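Local coordinates for protein D-glycero-D-manno-heptose 1-phosphate kinase (Bacteroides thetaiotaomicron, PDB 3K85) that probably phosphorylates D-glycero-D-manno-heptose 1-phosphate with ATP, as a sugar kinase of the GHMP family, at residues 34-39 against 330-335; 78-83 against 118-123; 82-87 against 145-150; 167-172 against 185-190. All coordinates share one frame; numbering follows the deposited sequence.

How the interactions relate
Interactions 1 and 4 form one cluster and interactions 2 and 3 another, and the two clusters do not touch. In the first, centres lie about 9 Å apart: strands 30-37 and 169-175 are neighbours in the large mixed sheet, with N34 O and N170 N 2.9 Å apart. In the second, centres are about 7 Å apart, because both contacts use helix 79-91; I123 CG2 meets V84 CG1 at 3.7 Å. Interactions 3 and 4 are farthest apart, about 28 Å between centres. In GHMP kinases a glycine-rich loop preceding a helix such as 115-131 binds ATP phosphates, so 118-123, on the early turns of that helix, probably lies near the nucleotide site.

Interaction 1: residues 34-39 against 330-335; sequences NATINL and QFIDDG
Two side chains turned back over their own backbone bring T36 and N38 onto 330-335. T36 OG1 sits between its backbone N and carbonyl carbon (chi1 47°), and the CG of N38 takes the same position (chi1 58°), which carries its amide alongside the backbone of Q330. T36 OG1 donates to I332 O at 2.7 Å, moderately tilted from the carbonyl plane, and also accepts a bond from G168 N, so two partners fix its rotation. The carbonyl of T36 is used as well: I332 N gives it a nearly straight bond of 3.0 Å, although the donor stands above the carbonyl plane. At N38 two bonds run in opposite directions: N38 N meets Q330 O nearly end-on at 2.7 Å, and Q330 N reaches N38 OD1 at 2.8 Å from above the amide plane, off the lone pairs. With a leucine in place of N38, the N-H of Q330 would probably be left without its side-chain acceptor, and this end of the contact would keep just the backbone bond.

F331, between Q330 and I332, turns its ring to one side: F331 CD1 packs against A35 CB at 3.8 Å and I37 CG2 at 4.0 Å, while T36 O lies at the ring edge. V192 and L195 of helix 189-197 also touch the ring. I37 and F331 make a single beta bridge where strand 30-37 nears its corner. It ties down the loop between helix 309-320 and strand 337-340, where the C-terminal chain rejoins the sheet containing strand 4-15, consistent with the GHMP kinase fold.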
loop_
_atom_site.group_PDB
_atom_site.type_symbol
_atom_site.label_atom_id
_atom_site.label_comp_id
_atom_site.label_asym_id
_atom_site.label_seq_id
_atom_site.Cartn_x
_atom_site.Cartn_y
_atom_site.Cartn_z
ATOM N N ASN A 34 0.142 -11.457 3.568
ATOM C CA ASN A 34 -0.987 -11.838 4.408
ATOM C C ASN A 34 -1.986 -10.685 4.517
ATOM O O ASN A 34 -1.711 -9.547 4.119
ATOM C CB ASN A 34 -0.518 -12.274 5.806
ATOM C CG ASN A 34 0.283 -11.205 6.520
ATOM O OD1 ASN A 34 0.110 -10.012 6.275
ATOM N ND2 ASN A 34 1.164 -11.633 7.427
ATOM N N ALA A 35 -3.145 -10.983 5.078
ATOM C CA ALA A 35 -4.195 -9.979 5.184
ATOM C C ALA A 35 -5.071 -10.242 6.386
ATOM O O ALA A 35 -5.487 -11.375 6.607
ATOM C CB ALA A 35 -5.037 -9.998 3.915
ATOM N N THR A 36 -5.361 -9.198 7.151
ATOM C CA THR A 36 -6.202 -9.344 8.321
ATOM C C THR A 36 -7.671 -9.510 7.922
ATOM O O THR A 36 -8.089 -9.051 6.863
ATOM C CB THR A 36 -6.040 -8.150 9.244
ATOM O OG1 THR A 36 -6.115 -6.947 8.475
ATOM C CG2 THR A 36 -4.693 -8.223 9.963
ATOM N N ILE A 37 -8.434 -10.185 8.777
ATOM C CA ILE A 37 -9.851 -10.455 8.534
ATOM C C ILE A 37 -10.721 -10.021 9.720
ATOM O O ILE A 37 -10.212 -9.817 10.820
ATOM C CB ILE A 37 -10.077 -11.959 8.269
ATOM C CG1 ILE A 37 -9.650 -12.780 9.491
ATOM C CG2 ILE A 37 -9.289 -12.393 7.041
ATOM C CD1 ILE A 37 -9.911 -14.276 9.327
ATOM N N ASN A 38 -12.030 -9.903 9.498
ATOM C CA ASN A 38 -12.949 -9.453 10.543
ATOM C C ASN A 38 -13.203 -10.349 11.758
ATOM O O ASN A 38 -14.301 -10.327 12.325
ATOM C CB ASN A 38 -14.295 -9.058 9.924
ATOM C CG ASN A 38 -14.933 -10.186 9.148
ATOM O OD1 ASN A 38 -14.347 -11.260 8.983
ATOM N ND2 ASN A 38 -16.137 -9.943 8.647
ATOM N N LEU A 39 -12.202 -11.127 12.158
ATOM C CA LEU A 39 -12.302 -11.968 13.354
ATOM C C LEU A 39 -11.275 -11.346 14.296
ATOM O O LEU A 39 -10.094 -11.265 13.959
ATOM C CB LEU A 39 -11.960 -13.426 13.030
ATOM C CG LEU A 39 -13.154 -14.272 12.561
ATOM C CD1 LEU A 39 -14.029 -13.478 11.597
ATOM C CD2 LEU A 39 -12.648 -15.531 11.898
ATOM N N GLN A 330 -14.596 -11.563 6.258
ATOM C CA GLN A 330 -14.412 -10.431 5.379
ATOM C C GLN A 330 -13.031 -9.868 5.717
ATOM O O GLN A 330 -12.589 -9.931 6.869
ATOM C CB GLN A 330 -15.493 -9.375 5.620
ATOM C CG GLN A 330 -16.892 -9.826 5.227
ATOM C CD GLN A 330 -16.982 -10.194 3.756
ATOM O OE1 GLN A 330 -16.696 -9.372 2.884
ATOM N NE2 GLN A 330 -17.378 -11.432 3.471
ATOM N N PHE A 331 -12.341 -9.353 4.710
ATOM C CA PHE A 331 -11.030 -8.763 4.917
ATOM C C PHE A 331 -11.240 -7.428 5.607
ATOM O O PHE A 331 -12.204 -6.725 5.313
ATOM C CB PHE A 331 -10.340 -8.547 3.578
ATOM C CG PHE A 331 -9.856 -9.810 2.944
ATOM C CD1 PHE A 331 -8.802 -10.524 3.508
ATOM C CD2 PHE A 331 -10.447 -10.286 1.785
ATOM C CE1 PHE A 331 -8.341 -11.694 2.924
ATOM C CE2 PHE A 331 -9.999 -11.455 1.189
ATOM C CZ PHE A 331 -8.944 -12.162 1.757
ATOM N N ILE A 332 -10.362 -7.083 6.537
ATOM C CA ILE A 332 -10.492 -5.810 7.227
ATOM C C ILE A 332 -9.179 -5.068 6.984
ATOM O O ILE A 332 -8.102 -5.652 7.104
ATOM C CB ILE A 332 -10.783 -6.027 8.746
ATOM C CG1 ILE A 332 -10.990 -4.683 9.442
ATOM C CG2 ILE A 332 -9.655 -6.778 9.402
ATOM C CD1 ILE A 332 -12.200 -3.903 8.921
ATOM N N ASP A 333 -9.260 -3.790 6.623
ATOM C CA ASP A 333 -8.054 -3.019 6.318
ATOM C C ASP A 333 -7.331 -2.372 7.487
ATOM O O ASP A 333 -6.200 -1.914 7.333
ATOM C CB ASP A 333 -8.356 -1.927 5.291
ATOM C CG ASP A 333 -7.088 -1.238 4.794
ATOM O OD1 ASP A 333 -6.318 -1.880 4.048
ATOM O OD2 ASP A 333 -6.854 -0.061 5.158
ATOM N N ASP A 334 -7.969 -2.331 8.650
ATOM C CA ASP A 334 -7.358 -1.712 9.815
ATOM C C ASP A 334 -6.612 -2.682 10.714
ATOM O O ASP A 334 -6.918 -3.867 10.764
ATOM C CB ASP A 334 -8.427 -0.981 10.630
ATOM C CG ASP A 334 -8.794 0.362 10.033
ATOM O OD1 ASP A 334 -8.694 0.514 8.791
ATOM O OD2 ASP A 334 -9.194 1.263 10.807
ATOM N N GLY A 335 -5.622 -2.168 11.421
ATOM C CA GLY A 335 -4.870 -2.996 12.335
ATOM C C GLY A 335 -5.425 -2.762 13.724
ATOM O O GLY A 335 -6.466 -2.133 13.889
#

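Interaction 2: residues 78-83 against 118-123; sequences ASLIKG and TMVVCI
I123 N bonds to M119 O at 2.8 Å within helix 115-131, and this helical turn presents M119, V120 and I123 to L80 and I81 of helix 79-91. No hydrogen bond crosses between the segments. L80 rests over the turn: its CG meets V120 CG2 at 3.8 Å, the two side chains at about a right angle, while its CD2 reaches CG of M119, a selenomethionine, at 4.2 Å. I123 extends its chain straight (chi2 174°), which sends CD1 up against both L80 and I81, 3.7 Å from I81 CG1 and 4.2 Å from L80 CB.

The short helix segments run 9.7 Å apart at a signed crossing angle of -40°, pointing broadly the same way. I81 and M119 both also reach T103 of strand 99-105, so the pair of helices packs down on the large sheet. K82, next along the helix, carries its charge away from the interface to D75, E77 O and the Y66 hydroxyl, which hold its NZ. Every side-chain touch is between aliphatic carbons, and I123 CD1 also lies against the L80-I81 peptide link, so the contact depends on shape and on exclusion of water, with no polar bond setting its register.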
loop_
_atom_site.group_PDB
_atom_site.type_symbol
_atom_site.label_atom_id
_atom_site.label_comp_id
_atom_site.label_asym_id
_atom_site.label_seq_id
_atom_site.Cartn_x
_atom_site.Cartn_y
_atom_site.Cartn_z
ATOM N N ALA A 78 -3.497 -17.308 32.214
ATOM C CA ALA A 78 -3.506 -15.933 31.728
ATOM C C ALA A 78 -2.061 -15.499 31.516
ATOM O O ALA A 78 -1.662 -14.411 31.916
ATOM C CB ALA A 78 -4.195 -15.020 32.737
ATOM N N SER A 79 -1.278 -16.372 30.893
ATOM C CA SER A 79 0.125 -16.082 30.632
ATOM C C SER A 79 0.268 -14.816 29.783
ATOM O O SER A 79 1.024 -13.900 30.132
ATOM C CB SER A 79 0.777 -17.265 29.914
ATOM O OG SER A 79 0.785 -18.427 30.730
ATOM N N LEU A 80 -0.472 -14.772 28.675
ATOM C CA LEU A 80 -0.444 -13.635 27.763
ATOM C C LEU A 80 -0.638 -12.301 28.471
ATOM O O LEU A 80 0.132 -11.364 28.264
ATOM C CB LEU A 80 -1.507 -13.820 26.689
ATOM C CG LEU A 80 -1.081 -14.563 25.419
ATOM C CD1 LEU A 80 -0.069 -15.626 25.724
ATOM C CD2 LEU A 80 -2.308 -15.145 24.764
ATOM N N ILE A 81 -1.665 -12.213 29.307
ATOM C CA ILE A 81 -1.935 -10.988 30.051
ATOM C C ILE A 81 -0.794 -10.699 31.023
ATOM O O ILE A 81 -0.316 -9.563 31.139
ATOM C CB ILE A 81 -3.235 -11.114 30.855
ATOM C CG1 ILE A 81 -4.429 -11.118 29.900
ATOM C CG2 ILE A 81 -3.336 -9.994 31.880
ATOM C CD1 ILE A 81 -5.758 -11.232 30.611
ATOM N N LYS A 82 -0.369 -11.735 31.735
ATOM C CA LYS A 82 0.717 -11.597 32.694
ATOM C C LYS A 82 2.013 -11.194 31.983
ATOM O O LYS A 82 2.735 -10.308 32.444
ATOM C CB LYS A 82 0.875 -12.910 33.466
ATOM C CG LYS A 82 -0.327 -13.201 34.368
ATOM C CD LYS A 82 -0.281 -14.594 34.975
ATOM C CE LYS A 82 -1.476 -14.827 35.887
ATOM N NZ LYS A 82 -1.484 -16.212 36.426
ATOM N N GLY A 83 2.301 -11.837 30.856
ATOM C CA GLY A 83 3.496 -11.487 30.103
ATOM C C GLY A 83 3.508 -10.009 29.703
ATOM O O GLY A 83 4.495 -9.294 29.917
ATOM N N THR A 118 -2.220 -12.189 17.893
ATOM C CA THR A 118 -3.235 -11.160 17.761
ATOM C C THR A 118 -3.647 -10.677 19.138
ATOM O O THR A 118 -3.741 -9.462 19.366
ATOM C CB THR A 118 -4.459 -11.686 17.000
ATOM O OG1 THR A 118 -4.127 -11.814 15.615
ATOM C CG2 THR A 118 -5.638 -10.745 17.146
HETATM N N MSE A 119 -3.857 -11.612 20.067
HETATM C CA MSE A 119 -4.263 -11.241 21.426
HETATM C C MSE A 119 -3.200 -10.452 22.187
HETATM O O MSE A 119 -3.527 -9.512 22.932
HETATM C CB MSE A 119 -4.665 -12.479 22.236
HETATM C CG MSE A 119 -5.008 -12.167 23.700
HETATM SE SE MSE A 119 -6.454 -10.869 23.946
HETATM C CE MSE A 119 -7.898 -12.008 23.307
ATOM N N VAL A 120 -1.934 -10.839 22.026
ATOM C CA VAL A 120 -0.835 -10.122 22.684
ATOM C C VAL A 120 -0.829 -8.673 22.165
ATOM O O VAL A 120 -0.715 -7.723 22.942
ATOM C CB VAL A 120 0.541 -10.781 22.374
ATOM C CG1 VAL A 120 1.677 -9.873 22.847
ATOM C CG2 VAL A 120 0.639 -12.137 23.060
ATOM N N VAL A 121 -0.975 -8.505 20.854
ATOM C CA VAL A 121 -1.015 -7.165 20.274
ATOM C C VAL A 121 -2.193 -6.396 20.863
ATOM O O VAL A 121 -2.050 -5.264 21.310
ATOM C CB VAL A 121 -1.171 -7.216 18.727
ATOM C CG1 VAL A 121 -1.327 -5.783 18.151
ATOM C CG2 VAL A 121 0.043 -7.925 18.113
ATOM N N CYS A 122 -3.360 -7.025 20.873
ATOM C CA CYS A 122 -4.551 -6.396 21.421
ATOM C C CYS A 122 -4.310 -5.942 22.858
ATOM O O CYS A 122 -4.585 -4.801 23.215
ATOM C CB CYS A 122 -5.734 -7.376 21.373
ATOM S SG CYS A 122 -7.257 -6.667 22.005
ATOM N N ILE A 123 -3.791 -6.840 23.689
ATOM C CA ILE A 123 -3.525 -6.484 25.079
ATOM C C ILE A 123 -2.546 -5.317 25.137
ATOM O O ILE A 123 -2.746 -4.368 25.905
ATOM C CB ILE A 123 -2.957 -7.682 25.866
ATOM C CG1 ILE A 123 -3.988 -8.814 25.891
ATOM C CG2 ILE A 123 -2.606 -7.255 27.275
ATOM C CD1 ILE A 123 -3.464 -10.088 26.511
#

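Interaction 3: residues 82-87 against 145-150; sequences KGVYNR and YEIERK
I147 fills the tight, buried half of this contact, whereas R87 and E146 meet on its more exposed flank. At the tight end helix 79-91 offers G83: a beta carbon there would lie only 3.2 Å from I147 CG2, so the absence of a side chain lets the isoleucine sit close to the backbone. I147 CD1 reaches V84 CG2 at 4.1 Å, and I147 CG1 packs against R87 CG at 3.5 Å. V84 also touches I123, L124 and F127 of helix 115-131. The short segments cross at 123°, with axes 9.8 Å apart.

Towards the flank, R87 bends at chi2 (74°), carrying its aliphatic stem over I147 and its guanidinium on to the glutamate. R87 NH2 forms a salt bridge of 2.7 Å with E146 OE1, which lies at the guanidinium edge, and the two planar groups are tilted 35° apart. R87 NH1 makes a second salt bridge, to D91 in its own helix. With an alanine here, E146 and D91 would probably both lose this positive charge, and I147 would lose the cover of the stem. R87 therefore serves two chemistries, its carbons sealing the apolar centre while its charge is shared between acids of both helices.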
loop_
_atom_site.group_PDB
_atom_site.type_symbol
_atom_site.label_atom_id
_atom_site.label_comp_id
_atom_site.label_asym_id
_atom_site.label_seq_id
_atom_site.Cartn_x
_atom_site.Cartn_y
_atom_site.Cartn_z
ATOM N N LYS A 82 -0.369 -11.735 31.735
ATOM C CA LYS A 82 0.717 -11.597 32.694
ATOM C C LYS A 82 2.013 -11.194 31.983
ATOM O O LYS A 82 2.735 -10.308 32.444
ATOM C CB LYS A 82 0.875 -12.910 33.466
ATOM C CG LYS A 82 -0.327 -13.201 34.368
ATOM C CD LYS A 82 -0.281 -14.594 34.975
ATOM C CE LYS A 82 -1.476 -14.827 35.887
ATOM N NZ LYS A 82 -1.484 -16.212 36.426
ATOM N N GLY A 83 2.301 -11.837 30.856
ATOM C CA GLY A 83 3.496 -11.487 30.103
ATOM C C GLY A 83 3.508 -10.009 29.703
ATOM O O GLY A 83 4.495 -9.294 29.917
ATOM N N VAL A 84 2.404 -9.538 29.130
ATOM C CA VAL A 84 2.320 -8.152 28.710
ATOM C C VAL A 84 2.431 -7.227 29.901
ATOM O O VAL A 84 3.236 -6.298 29.901
ATOM C CB VAL A 84 1.000 -7.864 27.979
ATOM C CG1 VAL A 84 0.941 -6.397 27.581
ATOM C CG2 VAL A 84 0.886 -8.756 26.748
ATOM N N TYR A 85 1.618 -7.475 30.919
ATOM C CA TYR A 85 1.653 -6.646 32.112
ATOM C C TYR A 85 3.060 -6.569 32.719
ATOM O O TYR A 85 3.510 -5.494 33.124
ATOM C CB TYR A 85 0.689 -7.186 33.163
ATOM C CG TYR A 85 0.787 -6.445 34.467
ATOM C CD1 TYR A 85 0.265 -5.164 34.595
ATOM C CD2 TYR A 85 1.467 -6.995 35.560
ATOM C CE1 TYR A 85 0.417 -4.440 35.771
ATOM C CE2 TYR A 85 1.626 -6.277 36.744
ATOM C CZ TYR A 85 1.103 -5.001 36.840
ATOM O OH TYR A 85 1.281 -4.255 37.982
ATOM N N ASN A 86 3.759 -7.700 32.791
ATOM C CA ASN A 86 5.102 -7.700 33.375
ATOM C C ASN A 86 6.079 -6.871 32.537
ATOM O O ASN A 86 6.782 -5.983 33.059
ATOM C CB ASN A 86 5.626 -9.137 33.531
ATOM C CG ASN A 86 4.883 -9.920 34.613
ATOM O OD1 ASN A 86 4.359 -9.343 35.567
ATOM N ND2 ASN A 86 4.851 -11.237 34.472
ATOM N N ARG A 87 6.101 -7.166 31.238
ATOM C CA ARG A 87 6.962 -6.489 30.281
ATOM C C ARG A 87 6.778 -4.976 30.328
ATOM O O ARG A 87 7.761 -4.237 30.293
ATOM C CB ARG A 87 6.661 -6.993 28.868
ATOM C CG ARG A 87 7.774 -6.758 27.856
ATOM C CD ARG A 87 8.935 -7.723 28.082
ATOM N NE ARG A 87 9.755 -7.864 26.881
ATOM C CZ ARG A 87 10.502 -6.888 26.391
ATOM N NH1 ARG A 87 10.534 -5.716 27.014
ATOM N NH2 ARG A 87 11.189 -7.071 25.269
ATOM N N TYR A 145 6.430 -9.812 19.646
ATOM C CA TYR A 145 7.203 -10.984 19.265
ATOM C C TYR A 145 8.130 -11.349 20.412
ATOM O O TYR A 145 8.343 -12.526 20.700
ATOM C CB TYR A 145 8.044 -10.692 18.028
ATOM C CG TYR A 145 8.897 -11.854 17.571
ATOM C CD1 TYR A 145 8.346 -12.901 16.832
ATOM C CD2 TYR A 145 10.263 -11.898 17.861
ATOM C CE1 TYR A 145 9.136 -13.965 16.382
ATOM C CE2 TYR A 145 11.067 -12.957 17.422
ATOM C CZ TYR A 145 10.499 -13.987 16.680
ATOM O OH TYR A 145 11.291 -15.025 16.220
ATOM N N GLU A 146 8.681 -10.333 21.066
ATOM C CA GLU A 146 9.593 -10.578 22.167
ATOM C C GLU A 146 8.918 -11.127 23.419
ATOM O O GLU A 146 9.480 -12.001 24.085
ATOM C CB GLU A 146 10.385 -9.309 22.488
ATOM C CG GLU A 146 11.632 -9.189 21.622
ATOM C CD GLU A 146 12.409 -7.919 21.872
ATOM O OE1 GLU A 146 12.650 -7.592 23.055
ATOM O OE2 GLU A 146 12.788 -7.254 20.882
ATOM N N ILE A 147 7.720 -10.641 23.735
ATOM C CA ILE A 147 7.011 -11.129 24.911
ATOM C C ILE A 147 6.608 -12.578 24.707
ATOM O O ILE A 147 6.823 -13.429 25.567
ATOM C CB ILE A 147 5.729 -10.338 25.181
ATOM C CG1 ILE A 147 6.061 -8.923 25.634
ATOM C CG2 ILE A 147 4.902 -11.040 26.249
ATOM C CD1 ILE A 147 4.831 -8.027 25.703
ATOM N N GLU A 148 6.025 -12.853 23.549
ATOM C CA GLU A 148 5.549 -14.188 23.229
ATOM C C GLU A 148 6.657 -15.209 22.989
ATOM O O GLU A 148 6.684 -16.264 23.613
ATOM C CB GLU A 148 4.623 -14.093 22.014
ATOM C CG GLU A 148 4.169 -15.409 21.402
ATOM C CD GLU A 148 3.022 -15.210 20.409
ATOM O OE1 GLU A 148 2.956 -14.121 19.787
ATOM O OE2 GLU A 148 2.198 -16.140 20.243
ATOM N N ARG A 149 7.575 -14.879 22.093
ATOM C CA ARG A 149 8.664 -15.774 21.735
ATOM C C ARG A 149 9.776 -15.973 22.771
ATOM O O ARG A 149 10.260 -17.091 22.932
ATOM C CB ARG A 149 9.254 -15.315 20.399
ATOM C CG ARG A 149 8.243 -15.365 19.248
ATOM C CD ARG A 149 8.035 -16.798 18.766
ATOM N NE ARG A 149 6.630 -17.149 18.551
ATOM C CZ ARG A 149 5.833 -16.584 17.648
ATOM N NH1 ARG A 149 6.292 -15.624 16.864
ATOM N NH2 ARG A 149 4.579 -16.995 17.516
ATOM N N LYS A 150 10.182 -14.911 23.465
ATOM C CA LYS A 150 11.241 -15.023 24.468
ATOM C C LYS A 150 10.656 -15.172 25.876
ATOM O O LYS A 150 10.723 -16.248 26.472
ATOM C CB LYS A 150 12.165 -13.791 24.447
ATOM C CG LYS A 150 12.648 -13.313 23.066
ATOM C CD LYS A 150 13.435 -14.357 22.263
ATOM C CE LYS A 150 13.946 -13.738 20.952
ATOM N NZ LYS A 150 14.603 -14.683 19.990
#

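Interaction 4: residues 167-172 against 185-190; sequences GGFNYM and LKMKRW
The side chain of M187, modelled as selenomethionine, lies over one face of the F169 ring. M187 CG comes within 3.4 Å of F169 CG, close to where the ring joins its stem. The bend at chi2 (-67°) brings SE obliquely over the ring, 4.7 Å from the F169 centroid and 28° off the normal, and that at chi3 (-70°) lays CE over the same face, toward the rim. The two side chains cross at about a right angle. Beside them, L185 packs its CB against F169 CB at 4.5 Å and reaches Y171 CB with CD1 at 4.3 Å.

The backbone next to these side chains holds them in place. L185 N donates to F169 O at 2.9 Å, and one water bridges the two segments, accepting from F169 N and apparently donating to L185 O, each 2.7 Å from the water oxygen.

Farther out, the F169 ring meets the ring of F331 and touches A35 and L195, while M187 rests on V192, so both partners of this pair belong to a larger apolar cluster. K186, between L185 and M187, turns away to a salt bridge with D333 of the second subunit. The contact closes the open end of an antiparallel hairpin, strands 169-175 and 179-185, where the chain departs for helix 189-197, and the M187 to F169 pair is a Met-aromatic contact.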
loop_
_atom_site.group_PDB
_atom_site.type_symbol
_atom_site.label_atom_id
_atom_site.label_comp_id
_atom_site.label_asym_id
_atom_site.label_seq_id
_atom_site.Cartn_x
_atom_site.Cartn_y
_atom_site.Cartn_z
ATOM N N GLY A 167 -2.430 -4.343 10.034
ATOM C CA GLY A 167 -3.730 -4.424 9.382
ATOM C C GLY A 167 -3.689 -4.307 7.870
ATOM O O GLY A 167 -2.719 -3.780 7.310
ATOM N N GLY A 168 -4.741 -4.808 7.216
ATOM C CA GLY A 168 -4.855 -4.766 5.760
ATOM C C GLY A 168 -4.084 -5.848 5.011
ATOM O O GLY A 168 -3.778 -6.895 5.577
ATOM N N PHE A 169 -3.813 -5.611 3.723
ATOM C CA PHE A 169 -3.019 -6.530 2.899
ATOM C C PHE A 169 -1.560 -6.031 2.980
ATOM O O PHE A 169 -1.238 -4.923 2.533
ATOM C CB PHE A 169 -3.474 -6.505 1.435
ATOM C CG PHE A 169 -4.733 -7.274 1.174
ATOM C CD1 PHE A 169 -4.696 -8.478 0.476
ATOM C CD2 PHE A 169 -5.960 -6.810 1.645
ATOM C CE1 PHE A 169 -5.865 -9.210 0.257
ATOM C CE2 PHE A 169 -7.134 -7.537 1.430
ATOM C CZ PHE A 169 -7.084 -8.735 0.739
ATOM N N ASN A 170 -0.689 -6.846 3.562
ATOM C CA ASN A 170 0.713 -6.479 3.722
ATOM C C ASN A 170 1.661 -7.456 3.008
ATOM O O ASN A 170 1.363 -8.643 2.860
ATOM C CB ASN A 170 1.060 -6.410 5.220
ATOM C CG ASN A 170 0.393 -5.232 5.925
ATOM O OD1 ASN A 170 -0.248 -5.389 6.971
ATOM N ND2 ASN A 170 0.553 -4.037 5.360
ATOM N N TYR A 171 2.779 -6.925 2.524
ATOM C CA TYR A 171 3.821 -7.717 1.874
ATOM C C TYR A 171 4.986 -7.392 2.788
ATOM O O TYR A 171 5.514 -6.279 2.768
ATOM C CB TYR A 171 4.094 -7.209 0.469
ATOM C CG TYR A 171 5.159 -7.968 -0.294
ATOM C CD1 TYR A 171 4.880 -9.199 -0.877
ATOM C CD2 TYR A 171 6.430 -7.418 -0.496
ATOM C CE1 TYR A 171 5.828 -9.867 -1.653
ATOM C CE2 TYR A 171 7.383 -8.074 -1.265
ATOM C CZ TYR A 171 7.071 -9.300 -1.840
ATOM O OH TYR A 171 8.000 -9.970 -2.596
HETATM N N MSE A 172 5.356 -8.356 3.616
HETATM C CA MSE A 172 6.415 -8.168 4.593
HETATM C C MSE A 172 7.733 -8.790 4.187
HETATM O O MSE A 172 7.784 -9.904 3.653
HETATM C CB MSE A 172 5.979 -8.750 5.937
HETATM C CG MSE A 172 4.516 -8.487 6.255
HETATM SE SE MSE A 172 3.952 -9.093 8.002
HETATM C CE MSE A 172 2.822 -7.568 8.481
ATOM N N LEU A 185 -0.055 -2.476 1.575
ATOM C CA LEU A 185 -0.632 -2.351 0.237
ATOM C C LEU A 185 -2.076 -1.843 0.162
ATOM O O LEU A 185 -2.959 -2.392 0.819
ATOM C CB LEU A 185 -0.574 -3.701 -0.488
ATOM C CG LEU A 185 0.752 -4.449 -0.646
ATOM C CD1 LEU A 185 0.474 -5.789 -1.337
ATOM C CD2 LEU A 185 1.735 -3.625 -1.462
ATOM N N LYS A 186 -2.316 -0.803 -0.637
ATOM C CA LYS A 186 -3.677 -0.306 -0.831
ATOM C C LYS A 186 -4.326 -1.303 -1.780
ATOM O O LYS A 186 -3.821 -1.528 -2.872
ATOM C CB LYS A 186 -3.710 1.065 -1.522
ATOM C CG LYS A 186 -3.289 2.247 -0.687
ATOM C CD LYS A 186 -3.854 3.559 -1.248
ATOM C CE LYS A 186 -3.537 3.740 -2.725
ATOM N NZ LYS A 186 -3.836 5.114 -3.184
HETATM N N MSE A 187 -5.431 -1.915 -1.386
HETATM C CA MSE A 187 -6.073 -2.860 -2.284
HETATM C C MSE A 187 -7.354 -2.271 -2.857
HETATM O O MSE A 187 -8.228 -1.843 -2.109
HETATM C CB MSE A 187 -6.378 -4.172 -1.557
HETATM C CG MSE A 187 -5.156 -5.036 -1.283
HETATM SE SE MSE A 187 -4.297 -5.786 -2.889
HETATM C CE MSE A 187 -5.677 -7.038 -3.388
ATOM N N LYS A 188 -7.454 -2.221 -4.181
ATOM C CA LYS A 188 -8.668 -1.712 -4.811
ATOM C C LYS A 188 -9.879 -2.493 -4.271
ATOM O O LYS A 188 -9.831 -3.710 -4.133
ATOM C CB LYS A 188 -8.569 -1.839 -6.337
ATOM C CG LYS A 188 -7.530 -0.895 -6.943
ATOM C CD LYS A 188 -7.867 -0.502 -8.376
ATOM C CE LYS A 188 -7.689 -1.668 -9.356
ATOM N NZ LYS A 188 -6.253 -2.036 -9.579
ATOM N N ARG A 189 -10.957 -1.790 -3.953
ATOM C CA ARG A 189 -12.139 -2.433 -3.395
ATOM C C ARG A 189 -12.686 -3.605 -4.212
ATOM O O ARG A 189 -13.103 -4.617 -3.639
ATOM C CB ARG A 189 -13.264 -1.406 -3.176
ATOM C CG ARG A 189 -14.504 -2.028 -2.539
ATOM C CD ARG A 189 -15.666 -1.060 -2.452
ATOM N NE ARG A 189 -16.140 -0.640 -3.767
ATOM C CZ ARG A 189 -17.163 0.190 -3.958
ATOM N NH1 ARG A 189 -17.817 0.688 -2.913
ATOM N NH2 ARG A 189 -17.532 0.520 -5.192
ATOM N N TRP A 190 -12.695 -3.483 -5.534
ATOM C CA TRP A 190 -13.221 -4.559 -6.348
ATOM C C TRP A 190 -12.388 -5.836 -6.289
ATOM O O TRP A 190 -12.915 -6.930 -6.474
ATOM C CB TRP A 190 -13.389 -4.111 -7.802
ATOM C CG TRP A 190 -12.127 -4.087 -8.603
ATOM C CD1 TRP A 190 -11.344 -3.006 -8.861
ATOM C CD2 TRP A 190 -11.518 -5.195 -9.283
ATOM N NE1 TRP A 190 -10.288 -3.362 -9.659
ATOM C CE2 TRP A 190 -10.369 -4.701 -9.935
ATOM C CE3 TRP A 190 -11.829 -6.552 -9.402
ATOM C CZ2 TRP A 190 -9.528 -5.524 -10.703
ATOM C CZ3 TRP A 190 -10.989 -7.371 -10.163
ATOM C CH2 TRP A 190 -9.856 -6.850 -10.802
HETATM O O HOH W 1 -4.677 -3.330 2.654
#